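Local coordinates for protein oxidoreductase (Methanosarcina mazei, PDB 3KA7) that binds flavin-adenine dinucleotide and is probably an oxidoreductase of the flavin-containing amine oxidoreductase family, at residues F47-G52 with E363-Q368; K283-A288 with L327-Q332; G274-S279 with N377-G382. One frame throughout, in Å; residues are numbered along the deposited sequence.

How the contacts relate
The three contacts illustrate how one cofactor can be reached from separate parts of a fold. Contacts 1 and 2 lie side by side, their centres about 7 Å apart, because strands 362-370 and 280-288 are neighbours in one mixed sheet; C285 O of contact 2 probably accepts a hydrogen bond from L365 N of contact 1 at 2.8 Å. Contact 1 leads to G52 beside the flavin ring, and the side chain of K283 in contact 2 comes within about 4 Å of the FAD. Contact 3 is remote, its centre about 24 Å from that of contact 1 and 25 Å from that of contact 2, and it meets the FAD at its diphosphate. Segment 274-279 leads in sequence into strand 280-288.

Contact 1. Residues F47-G52 with E363-Q368; sequences FQLSSG and EVLLIQ. With FAD (flavin-adenine dinucleotide), chain B.
F47 lays one face of its ring against L365, whose CD2 stands 3.8 Å from the ring centroid and 24° off the normal, a CH-pi contact displaced toward the rim. In L365 the CG lies anti to the backbone N (chi1 -176°), which brings that methyl over the ring face. Two residues on, L49 divides its branches: CD2 meets L365 CD2 at 3.7 Å, and CD1 reaches L366 CD2, also at 3.7 Å. Both leucines can face the same way because L365 and L366 form a classic beta bulge opposite C285. At S50 the chain turns polar. Its OG accepts from G52 N at 3.1 Å, an ST turn, and is also hydrogen-bonded to A53 O. G52 then brings its O to 3.2 Å from C6 of the FAD. The axes of 47-50 and 363-368 approach to 10.0 Å at 22°, a separation bridged by side chains, and the apolar stretch F47 to L49 gives way to a polar end at the flavin. The implication is that apolar side chains join 47-50 to 363-368, while the S50 hydroxyl shapes the turn that leads to G52 beside the cofactor.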
loop_
_atom_site.group_PDB
_atom_site.type_symbol
_atom_site.label_atom_id
_atom_site.label_comp_id
_atom_site.label_asym_id
_atom_site.label_seq_id
_atom_site.Cartn_x
_atom_site.Cartn_y
_atom_site.Cartn_z
ATOM N N PHE A 47 2.421 -16.370 15.222
ATOM C CA PHE A 47 1.597 -15.620 14.271
ATOM C C PHE A 47 2.393 -15.309 13.012
ATOM O O PHE A 47 3.611 -15.114 13.075
ATOM C CB PHE A 47 1.152 -14.292 14.884
ATOM C CG PHE A 47 0.091 -14.427 15.937
ATOM C CD1 PHE A 47 -1.245 -14.234 15.615
ATOM C CD2 PHE A 47 0.425 -14.734 17.247
ATOM C CE1 PHE A 47 -2.239 -14.347 16.581
ATOM C CE2 PHE A 47 -0.562 -14.846 18.218
ATOM C CZ PHE A 47 -1.894 -14.656 17.886
ATOM N N GLN A 48 1.705 -15.248 11.874
ATOM C CA GLN A 48 2.312 -14.742 10.652
ATOM C C GLN A 48 1.969 -13.260 10.519
ATOM O O GLN A 48 0.965 -12.906 9.913
ATOM C CB GLN A 48 1.801 -15.506 9.426
ATOM C CG GLN A 48 2.332 -16.932 9.306
ATOM C CD GLN A 48 3.844 -16.983 9.166
ATOM O OE1 GLN A 48 4.543 -17.517 10.040
ATOM N NE2 GLN A 48 4.360 -16.425 8.074
ATOM N N LEU A 49 2.784 -12.414 11.138
ATOM C CA LEU A 49 2.639 -10.973 10.977
ATOM C C LEU A 49 3.255 -10.618 9.622
ATOM O O LEU A 49 3.554 -11.501 8.817
ATOM C CB LEU A 49 3.339 -10.232 12.129
ATOM C CG LEU A 49 2.894 -10.616 13.553
ATOM C CD1 LEU A 49 3.534 -9.700 14.629
ATOM C CD2 LEU A 49 1.363 -10.601 13.650
ATOM N N SER A 50 3.443 -9.335 9.356
ATOM C CA SER A 50 4.016 -8.951 8.075
ATOM C C SER A 50 5.072 -7.883 8.245
ATOM O O SER A 50 5.165 -7.234 9.292
ATOM C CB SER A 50 2.944 -8.435 7.119
ATOM O OG SER A 50 2.634 -7.081 7.394
ATOM N N SER A 51 5.874 -7.719 7.201
ATOM C CA SER A 51 6.893 -6.677 7.152
ATOM C C SER A 51 6.312 -5.311 6.767
ATOM O O SER A 51 7.044 -4.329 6.623
ATOM C CB SER A 51 7.944 -7.064 6.126
ATOM O OG SER A 51 7.312 -7.335 4.893
ATOM N N GLY A 52 5.000 -5.250 6.590
ATOM C CA GLY A 52 4.344 -4.004 6.231
ATOM C C GLY A 52 2.870 -4.254 5.987
ATOM O O GLY A 52 2.048 -4.143 6.909
ATOM N N GLU A 363 -4.669 -9.330 23.435
ATOM C CA GLU A 363 -3.449 -8.708 23.918
ATOM C C GLU A 363 -2.761 -8.024 22.747
ATOM O O GLU A 363 -2.835 -8.484 21.605
ATOM C CB GLU A 363 -2.509 -9.753 24.520
ATOM C CG GLU A 363 -3.122 -10.566 25.660
ATOM C CD GLU A 363 -2.345 -11.839 25.959
ATOM O OE1 GLU A 363 -2.101 -12.634 25.019
ATOM O OE2 GLU A 363 -1.991 -12.055 27.143
ATOM N N VAL A 364 -2.094 -6.924 23.027
ATOM C CA VAL A 364 -1.275 -6.300 22.003
ATOM C C VAL A 364 -0.055 -7.181 21.766
ATOM O O VAL A 364 0.713 -7.457 22.693
ATOM C CB VAL A 364 -0.843 -4.903 22.441
ATOM C CG1 VAL A 364 0.118 -4.299 21.416
ATOM C CG2 VAL A 364 -2.078 -4.018 22.667
ATOM N N LEU A 365 0.127 -7.613 20.525
ATOM C CA LEU A 365 1.190 -8.530 20.159
ATOM C C LEU A 365 2.459 -7.791 19.751
ATOM O O LEU A 365 3.552 -8.104 20.222
ATOM C CB LEU A 365 0.707 -9.456 19.031
ATOM C CG LEU A 365 1.592 -10.585 18.498
ATOM C CD1 LEU A 365 1.975 -11.598 19.587
ATOM C CD2 LEU A 365 0.918 -11.279 17.305
ATOM N N LEU A 366 2.317 -6.813 18.857
ATOM C CA LEU A 366 3.474 -6.075 18.357
ATOM C C LEU A 366 2.983 -4.761 17.774
ATOM O O LEU A 366 1.926 -4.719 17.144
ATOM C CB LEU A 366 4.205 -6.877 17.280
ATOM C CG LEU A 366 5.553 -6.326 16.790
ATOM C CD1 LEU A 366 6.569 -6.291 17.930
ATOM C CD2 LEU A 366 6.079 -7.133 15.608
ATOM N N ILE A 367 3.747 -3.694 17.987
ATOM C CA ILE A 367 3.448 -2.409 17.363
ATOM C C ILE A 367 4.614 -2.089 16.447
ATOM O O ILE A 367 5.771 -2.191 16.860
ATOM C CB ILE A 367 3.290 -1.324 18.437
ATOM C CG1 ILE A 367 2.158 -1.709 19.397
ATOM C CG2 ILE A 367 3.054 0.078 17.811
ATOM C CD1 ILE A 367 2.042 -0.764 20.586
ATOM N N GLN A 368 4.315 -1.762 15.191
ATOM C CA GLN A 368 5.345 -1.473 14.189
ATOM C C GLN A 368 5.091 -0.107 13.550
ATOM O O GLN A 368 3.980 0.156 13.093
ATOM C CB GLN A 368 5.326 -2.568 13.114
ATOM C CG GLN A 368 5.583 -3.993 13.682
ATOM C CD GLN A 368 5.196 -5.118 12.730
ATOM O OE1 GLN A 368 6.058 -5.746 12.108
ATOM N NE2 GLN A 368 3.901 -5.381 12.615
HETATM P PA FAD B . 9.847 -2.416 -1.090
HETATM O O1A FAD B . 10.184 -0.996 -0.719
HETATM O O2A FAD B . 8.930 -3.160 -0.149
HETATM O O5B FAD B . 11.207 -3.253 -1.253
HETATM C C5B FAD B . 12.422 -2.578 -1.557
HETATM C C4B FAD B . 13.504 -3.646 -1.370
HETATM O O4B FAD B . 14.779 -3.155 -1.732
HETATM C C3B FAD B . 13.584 -4.090 0.093
HETATM O O3B FAD B . 13.436 -5.498 0.191
HETATM C C2B FAD B . 14.978 -3.639 0.535
HETATM O O2B FAD B . 15.565 -4.502 1.490
HETATM C C1B FAD B . 15.742 -3.606 -0.783
HETATM N N9A FAD B . 16.871 -2.668 -0.826
HETATM C C8A FAD B . 16.956 -1.374 -0.353
HETATM N N7A FAD B . 18.185 -0.883 -0.685
HETATM C C5A FAD B . 18.858 -1.857 -1.357
HETATM C C6A FAD B . 20.133 -1.919 -1.899
HETATM N N6A FAD B . 20.904 -0.836 -1.918
HETATM N N1A FAD B . 20.538 -3.076 -2.532
HETATM C C2A FAD B . 19.702 -4.171 -2.622
HETATM N N3A FAD B . 18.437 -4.112 -2.078
HETATM C C4A FAD B . 18.042 -2.971 -1.455
HETATM N N1 FAD B . -0.271 -2.376 0.501
HETATM C C2 FAD B . -1.402 -3.066 0.100
HETATM O O2 FAD B . -1.614 -3.252 -1.106
HETATM N N3 FAD B . -2.297 -3.517 1.057
HETATM C C4 FAD B . -2.073 -3.284 2.403
HETATM O O4 FAD B . -2.863 -3.682 3.259
HETATM C C4X FAD B . -0.943 -2.587 2.806
HETATM N N5 FAD B . -0.723 -2.332 4.153
HETATM C C5X FAD B . 0.418 -1.648 4.538
HETATM C C6 FAD B . 0.663 -1.399 5.888
HETATM C C7 FAD B . 1.817 -0.731 6.281
HETATM C C7M FAD B . 2.053 -0.472 7.748
HETATM C C8 FAD B . 2.717 -0.310 5.311
HETATM C C8M FAD B . 3.971 0.423 5.693
HETATM C C9 FAD B . 2.473 -0.546 3.961
HETATM C C9A FAD B . 1.322 -1.225 3.571
HETATM N N10 FAD B . 1.076 -1.462 2.225
HETATM C C10 FAD B . -0.045 -2.145 1.842
HETATM C "C1'" FAD B . 1.982 -0.934 1.162
HETATM C "C2'" FAD B . 2.907 -2.065 0.695
HETATM O "O2'" FAD B . 3.432 -2.748 1.830
HETATM C "C3'" FAD B . 4.034 -1.469 -0.143
HETATM O "O3'" FAD B . 3.484 -0.553 -1.083
HETATM C "C4'" FAD B . 4.877 -2.476 -0.922
HETATM O "O4'" FAD B . 5.296 -3.558 -0.115
HETATM C "C5'" FAD B . 6.118 -1.730 -1.400
HETATM O "O5'" FAD B . 6.748 -2.541 -2.360
HETATM P P FAD B . 7.931 -1.959 -3.245
HETATM O O1P FAD B . 7.848 -2.565 -4.625
HETATM O O2P FAD B . 7.978 -0.445 -3.214
HETATM O O3P FAD B . 9.297 -2.514 -2.601
#

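Contact 2. Residues K283-A288 with L327-Q332; sequences KICLAA and LTMCHQ
I284 and C330 exchange both backbone bonds, I284 N to C330 O at 3.0 Å and C330 N to I284 O at 2.9 Å, making an antiparallel hydrogen-bonded pair. L286 and T328 repeat the pattern two residues along. There L286 N reaches T328 O at 2.7 Å, the shortest of the four, while T328 N returns a bond to L286 O at 3.2 Å. The carbonyl of C330 also receives a CA-H...O contact from K283, and that of I284 one from M329. On the face of I284 and L286, the CD1 of L286 rests 4.1 Å from C330 SG. T328 OG1 approaches A288 CB at 3.9 Å, yet its hydrogen-bond partner is E312. Across the sheet, C285 SG packs on CG of M329, a selenomethionine, at 3.8 Å. K283 shares this face; its chain, bent at chi3 (44°), carries NZ to a hydrogen bond with G52 O, with weak bonds to S50 O and Y370 OH, so the buried amine is held by several oxygens. H331 NE2 is satisfied by S164 OG. In the mixed sheet, strand 280-288 has 362-370 as its other neighbour, and 326-334 is flanked by 307-311. The face of C285 and M329 is turned toward strand 47-50 and F54, on the flavin side.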
loop_
_atom_site.group_PDB
_atom_site.type_symbol
_atom_site.label_atom_id
_atom_site.label_comp_id
_atom_site.label_asym_id
_atom_site.label_seq_id
_atom_site.Cartn_x
_atom_site.Cartn_y
_atom_site.Cartn_z
ATOM N N LYS A 283 1.130 0.472 12.816
ATOM C CA LYS A 283 0.351 -0.756 12.766
ATOM C C LYS A 283 0.387 -1.408 14.151
ATOM O O LYS A 283 1.466 -1.628 14.705
ATOM C CB LYS A 283 0.973 -1.702 11.730
ATOM C CG LYS A 283 0.383 -3.107 11.728
ATOM C CD LYS A 283 0.920 -3.973 10.579
ATOM C CE LYS A 283 2.423 -3.832 10.400
ATOM N NZ LYS A 283 2.926 -4.875 9.457
ATOM N N ILE A 284 -0.787 -1.689 14.710
ATOM C CA ILE A 284 -0.884 -2.380 15.989
ATOM C C ILE A 284 -1.468 -3.759 15.735
ATOM O O ILE A 284 -2.597 -3.869 15.257
ATOM C CB ILE A 284 -1.768 -1.603 16.990
ATOM C CG1 ILE A 284 -1.174 -0.211 17.248
ATOM C CG2 ILE A 284 -1.939 -2.404 18.300
ATOM C CD1 ILE A 284 -2.049 0.662 18.139
ATOM N N CYS A 285 -0.703 -4.802 16.047
ATOM C CA CYS A 285 -1.148 -6.189 15.839
ATOM C C CYS A 285 -1.659 -6.757 17.159
ATOM O O CYS A 285 -0.978 -6.662 18.172
ATOM C CB CYS A 285 0.012 -7.047 15.338
ATOM S SG CYS A 285 0.696 -6.455 13.743
ATOM N N LEU A 286 -2.860 -7.332 17.131
ATOM C CA LEU A 286 -3.487 -7.875 18.340
ATOM C C LEU A 286 -3.563 -9.382 18.239
ATOM O O LEU A 286 -3.884 -9.920 17.184
ATOM C CB LEU A 286 -4.906 -7.314 18.507
ATOM C CG LEU A 286 -5.064 -5.791 18.427
ATOM C CD1 LEU A 286 -6.530 -5.397 18.556
ATOM C CD2 LEU A 286 -4.211 -5.068 19.481
ATOM N N ALA A 287 -3.252 -10.060 19.341
ATOM C CA ALA A 287 -3.457 -11.489 19.431
ATOM C C ALA A 287 -4.819 -11.651 20.099
ATOM O O ALA A 287 -4.942 -11.474 21.299
ATOM C CB ALA A 287 -2.360 -12.117 20.272
ATOM N N ALA A 288 -5.852 -11.931 19.317
ATOM C CA ALA A 288 -7.207 -11.939 19.864
ATOM C C ALA A 288 -7.649 -13.350 20.246
ATOM O O ALA A 288 -7.371 -14.291 19.529
ATOM C CB ALA A 288 -8.182 -11.320 18.865
ATOM N N LEU A 327 -5.794 -12.986 14.312
ATOM C CA LEU A 327 -4.840 -11.898 14.125
ATOM C C LEU A 327 -5.627 -10.687 13.676
ATOM O O LEU A 327 -6.193 -10.686 12.584
ATOM C CB LEU A 327 -3.819 -12.270 13.056
ATOM C CG LEU A 327 -2.799 -11.201 12.640
ATOM C CD1 LEU A 327 -2.077 -10.582 13.860
ATOM C CD2 LEU A 327 -1.807 -11.777 11.629
ATOM N N THR A 328 -5.664 -9.669 14.518
ATOM C CA THR A 328 -6.397 -8.449 14.209
ATOM C C THR A 328 -5.375 -7.326 14.133
ATOM O O THR A 328 -4.625 -7.099 15.088
ATOM C CB THR A 328 -7.422 -8.147 15.295
ATOM O OG1 THR A 328 -8.246 -9.304 15.500
ATOM C CG2 THR A 328 -8.299 -6.941 14.909
HETATM N N MSE A 329 -5.334 -6.648 12.984
HETATM C CA MSE A 329 -4.350 -5.585 12.752
HETATM C C MSE A 329 -5.015 -4.232 12.513
HETATM O O MSE A 329 -5.963 -4.126 11.736
HETATM C CB MSE A 329 -3.408 -5.955 11.605
HETATM C CG MSE A 329 -2.589 -7.205 11.911
HETATM SE SE MSE A 329 -1.311 -7.626 10.526
HETATM C CE MSE A 329 -2.503 -8.040 9.097
ATOM N N CYS A 330 -4.498 -3.211 13.191
ATOM C CA CYS A 330 -5.051 -1.866 13.169
ATOM C C CYS A 330 -4.073 -0.912 12.496
ATOM O O CYS A 330 -2.867 -1.046 12.672
ATOM C CB CYS A 330 -5.264 -1.374 14.596
ATOM S SG CYS A 330 -6.160 -2.558 15.648
ATOM N N HIS A 331 -4.597 0.058 11.756
ATOM C CA HIS A 331 -3.745 1.088 11.145
ATOM C C HIS A 331 -4.122 2.485 11.603
ATOM O O HIS A 331 -5.310 2.831 11.683
ATOM C CB HIS A 331 -3.835 1.080 9.622
ATOM C CG HIS A 331 -2.819 1.973 8.974
ATOM N ND1 HIS A 331 -1.467 1.700 9.007
ATOM C CD2 HIS A 331 -2.950 3.156 8.327
ATOM C CE1 HIS A 331 -0.809 2.670 8.392
ATOM N NE2 HIS A 331 -1.687 3.562 7.963
ATOM N N GLN A 332 -3.110 3.297 11.875
ATOM C CA GLN A 332 -3.343 4.711 12.084
ATOM C C GLN A 332 -2.366 5.550 11.258
ATOM O O GLN A 332 -1.149 5.321 11.274
ATOM C CB GLN A 332 -3.278 5.065 13.573
ATOM C CG GLN A 332 -1.917 4.829 14.217
ATOM C CD GLN A 332 -1.958 4.908 15.744
ATOM O OE1 GLN A 332 -1.596 5.936 16.337
ATOM N NE2 GLN A 332 -2.380 3.827 16.379
#

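Contact 3. Residues G274-S279 with N377-G382; sequences GTLQPS and NRAASG. With FAD (flavin-adenine dinucleotide), chain B.
The diphosphate end of the FAD pocket is where this contact belongs, through R378, an FAD-binding residue. Its guanidinium meets the phosphate edge-on, near its own plane. NH1 donates to FAD O1A, although the 2.3 Å modelled between them is too short to be taken literally, and NH2 adds a weak bond to the same oxygen. The extended chain from CG to NE carries the guanidinium to the phosphate, and the backbone of 274-279 is bonded to the loop that bears R378. A380 N donates to Q277 O at 2.9 Å, and S279 N to N377 O at 2.9 Å. S279 OG, set between backbone N and carbonyl carbon (chi1 55°), accepts a weak bond from N377 N and is hydrogen-bonded to a water 3.1 Å away; that water accepts from S381 N. Q277 turns its own amide back, NE2 giving a nearly straight bond (171°) to P278 O. L276 CD2 touches A379 CB at 4.1 Å, a single apolar contact. R378 N is further fixed by D399 OD1, itself from an FAD-binding residue, and R38 lies alongside the arginine near the phosphates. An arginine on a loop braced by backbone bonds, directed at the dinucleotide's phosphate, contributes to a site consistent with the Rossmann-type FAD binding of this family.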
loop_
_atom_site.group_PDB
_atom_site.type_symbol
_atom_site.label_atom_id
_atom_site.label_comp_id
_atom_site.label_asym_id
_atom_site.label_seq_id
_atom_site.Cartn_x
_atom_site.Cartn_y
_atom_site.Cartn_z
ATOM N N GLY A 274 13.650 16.048 -4.813
ATOM C CA GLY A 274 13.509 16.874 -3.615
ATOM C C GLY A 274 12.068 17.080 -3.142
ATOM O O GLY A 274 11.840 17.427 -1.983
ATOM N N THR A 275 11.088 16.867 -4.015
ATOM C CA THR A 275 9.681 17.038 -3.622
ATOM C C THR A 275 9.013 15.768 -3.071
ATOM O O THR A 275 7.974 15.848 -2.412
ATOM C CB THR A 275 8.807 17.588 -4.771
ATOM O OG1 THR A 275 8.495 16.537 -5.697
ATOM C CG2 THR A 275 9.520 18.747 -5.488
ATOM N N LEU A 276 9.601 14.609 -3.333
ATOM C CA LEU A 276 8.991 13.339 -2.915
ATOM C C LEU A 276 8.768 13.282 -1.417
ATOM O O LEU A 276 9.688 13.504 -0.636
ATOM C CB LEU A 276 9.876 12.159 -3.322
ATOM C CG LEU A 276 9.963 11.972 -4.830
ATOM C CD1 LEU A 276 11.178 11.119 -5.197
ATOM C CD2 LEU A 276 8.679 11.324 -5.322
ATOM N N GLN A 277 7.541 12.958 -1.024
ATOM C CA GLN A 277 7.173 12.907 0.370
ATOM C C GLN A 277 6.562 11.545 0.723
ATOM O O GLN A 277 5.478 11.214 0.244
ATOM C CB GLN A 277 6.136 13.995 0.649
ATOM C CG GLN A 277 5.585 13.963 2.064
ATOM C CD GLN A 277 6.652 14.167 3.112
ATOM O OE1 GLN A 277 7.314 15.215 3.155
ATOM N NE2 GLN A 277 6.829 13.169 3.978
ATOM N N PRO A 278 7.241 10.774 1.579
ATOM C CA PRO A 278 6.699 9.477 1.943
ATOM C C PRO A 278 5.553 9.623 2.932
ATOM O O PRO A 278 5.437 10.657 3.621
ATOM C CB PRO A 278 7.890 8.760 2.597
ATOM C CG PRO A 278 8.777 9.859 3.088
ATOM C CD PRO A 278 8.608 10.981 2.101
ATOM N N SER A 279 4.707 8.605 2.995
ATOM C CA SER A 279 3.611 8.605 3.953
ATOM C C SER A 279 3.968 7.698 5.122
ATOM O O SER A 279 4.732 6.744 4.954
ATOM C CB SER A 279 2.314 8.180 3.263
ATOM O OG SER A 279 2.460 6.924 2.626
ATOM N N ASN A 377 4.185 4.412 2.088
ATOM C CA ASN A 377 4.551 4.542 0.658
ATOM C C ASN A 377 5.716 5.508 0.525
ATOM O O ASN A 377 5.771 6.478 1.255
ATOM C CB ASN A 377 3.408 5.150 -0.163
ATOM C CG ASN A 377 2.256 4.183 -0.406
ATOM O OD1 ASN A 377 2.380 2.960 -0.237
ATOM N ND2 ASN A 377 1.126 4.735 -0.817
ATOM N N ARG A 378 6.622 5.267 -0.415
ATOM C CA ARG A 378 7.749 6.190 -0.642
ATOM C C ARG A 378 7.320 7.523 -1.253
ATOM O O ARG A 378 8.000 8.547 -1.083
ATOM C CB ARG A 378 8.831 5.494 -1.489
ATOM C CG ARG A 378 9.429 4.302 -0.763
ATOM C CD ARG A 378 10.802 3.909 -1.318
ATOM N NE ARG A 378 11.491 3.027 -0.374
ATOM C CZ ARG A 378 11.276 1.736 -0.349
ATOM N NH1 ARG A 378 10.407 1.258 -1.223
ATOM N NH2 ARG A 378 11.886 0.932 0.523
ATOM N N ALA A 379 6.200 7.508 -1.970
ATOM C CA ALA A 379 5.588 8.728 -2.494
ATOM C C ALA A 379 4.121 8.705 -2.101
ATOM O O ALA A 379 3.424 7.708 -2.345
ATOM C CB ALA A 379 5.714 8.775 -4.001
ATOM N N ALA A 380 3.646 9.794 -1.508
ATOM C CA ALA A 380 2.277 9.852 -1.021
ATOM C C ALA A 380 1.319 9.638 -2.164
ATOM O O ALA A 380 1.515 10.168 -3.258
ATOM C CB ALA A 380 2.001 11.177 -0.370
ATOM N N SER A 381 0.271 8.864 -1.916
ATOM C CA SER A 381 -0.721 8.662 -2.956
ATOM C C SER A 381 -1.149 9.985 -3.561
ATOM O O SER A 381 -1.344 10.962 -2.852
ATOM C CB SER A 381 -1.935 7.924 -2.415
ATOM O OG SER A 381 -1.808 6.551 -2.703
ATOM N N GLY A 382 -1.310 9.991 -4.880
ATOM C CA GLY A 382 -1.708 11.185 -5.608
ATOM C C GLY A 382 -0.547 12.063 -6.034
ATOM O O GLY A 382 -0.763 13.080 -6.699
HETATM P PA FAD B . 9.847 -2.416 -1.090
HETATM O O1A FAD B . 10.184 -0.996 -0.719
HETATM O O2A FAD B . 8.930 -3.160 -0.149
HETATM O O5B FAD B . 11.207 -3.253 -1.253
HETATM C C5B FAD B . 12.422 -2.578 -1.557
HETATM C C4B FAD B . 13.504 -3.646 -1.370
HETATM O O4B FAD B . 14.779 -3.155 -1.732
HETATM C C3B FAD B . 13.584 -4.090 0.093
HETATM O O3B FAD B . 13.436 -5.498 0.191
HETATM C C2B FAD B . 14.978 -3.639 0.535
HETATM O O2B FAD B . 15.565 -4.502 1.490
HETATM C C1B FAD B . 15.742 -3.606 -0.783
HETATM N N9A FAD B . 16.871 -2.668 -0.826
HETATM C C8A FAD B . 16.956 -1.374 -0.353
HETATM N N7A FAD B . 18.185 -0.883 -0.685
HETATM C C5A FAD B . 18.858 -1.857 -1.357
HETATM C C6A FAD B . 20.133 -1.919 -1.899
HETATM N N6A FAD B . 20.904 -0.836 -1.918
HETATM N N1A FAD B . 20.538 -3.076 -2.532
HETATM C C2A FAD B . 19.702 -4.171 -2.622
HETATM N N3A FAD B . 18.437 -4.112 -2.078
HETATM C C4A FAD B . 18.042 -2.971 -1.455
HETATM N N1 FAD B . -0.271 -2.376 0.501
HETATM C C2 FAD B . -1.402 -3.066 0.100
HETATM O O2 FAD B . -1.614 -3.252 -1.106
HETATM N N3 FAD B . -2.297 -3.517 1.057
HETATM C C4 FAD B . -2.073 -3.284 2.403
HETATM O O4 FAD B . -2.863 -3.682 3.259
HETATM C C4X FAD B . -0.943 -2.587 2.806
HETATM N N5 FAD B . -0.723 -2.332 4.153
HETATM C C5X FAD B . 0.418 -1.648 4.538
HETATM C C6 FAD B . 0.663 -1.399 5.888
HETATM C C7 FAD B . 1.817 -0.731 6.281
HETATM C C7M FAD B . 2.053 -0.472 7.748
HETATM C C8 FAD B . 2.717 -0.310 5.311
HETATM C C8M FAD B . 3.971 0.423 5.693
HETATM C C9 FAD B . 2.473 -0.546 3.961
HETATM C C9A FAD B . 1.322 -1.225 3.571
HETATM N N10 FAD B . 1.076 -1.462 2.225
HETATM C C10 FAD B . -0.045 -2.145 1.842
HETATM C "C1'" FAD B . 1.982 -0.934 1.162
HETATM C "C2'" FAD B . 2.907 -2.065 0.695
HETATM O "O2'" FAD B . 3.432 -2.748 1.830
HETATM C "C3'" FAD B . 4.034 -1.469 -0.143
HETATM O "O3'" FAD B . 3.484 -0.553 -1.083
HETATM C "C4'" FAD B . 4.877 -2.476 -0.922
HETATM O "O4'" FAD B . 5.296 -3.558 -0.115
HETATM C "C5'" FAD B . 6.118 -1.730 -1.400
HETATM O "O5'" FAD B . 6.748 -2.541 -2.360
HETATM P P FAD B . 7.931 -1.959 -3.245
HETATM O O1P FAD B . 7.848 -2.565 -4.625
HETATM O O2P FAD B . 7.978 -0.445 -3.214
HETATM O O3P FAD B . 9.297 -2.514 -2.601
HETATM O O HOH W 1 0.299 7.078 0.476
#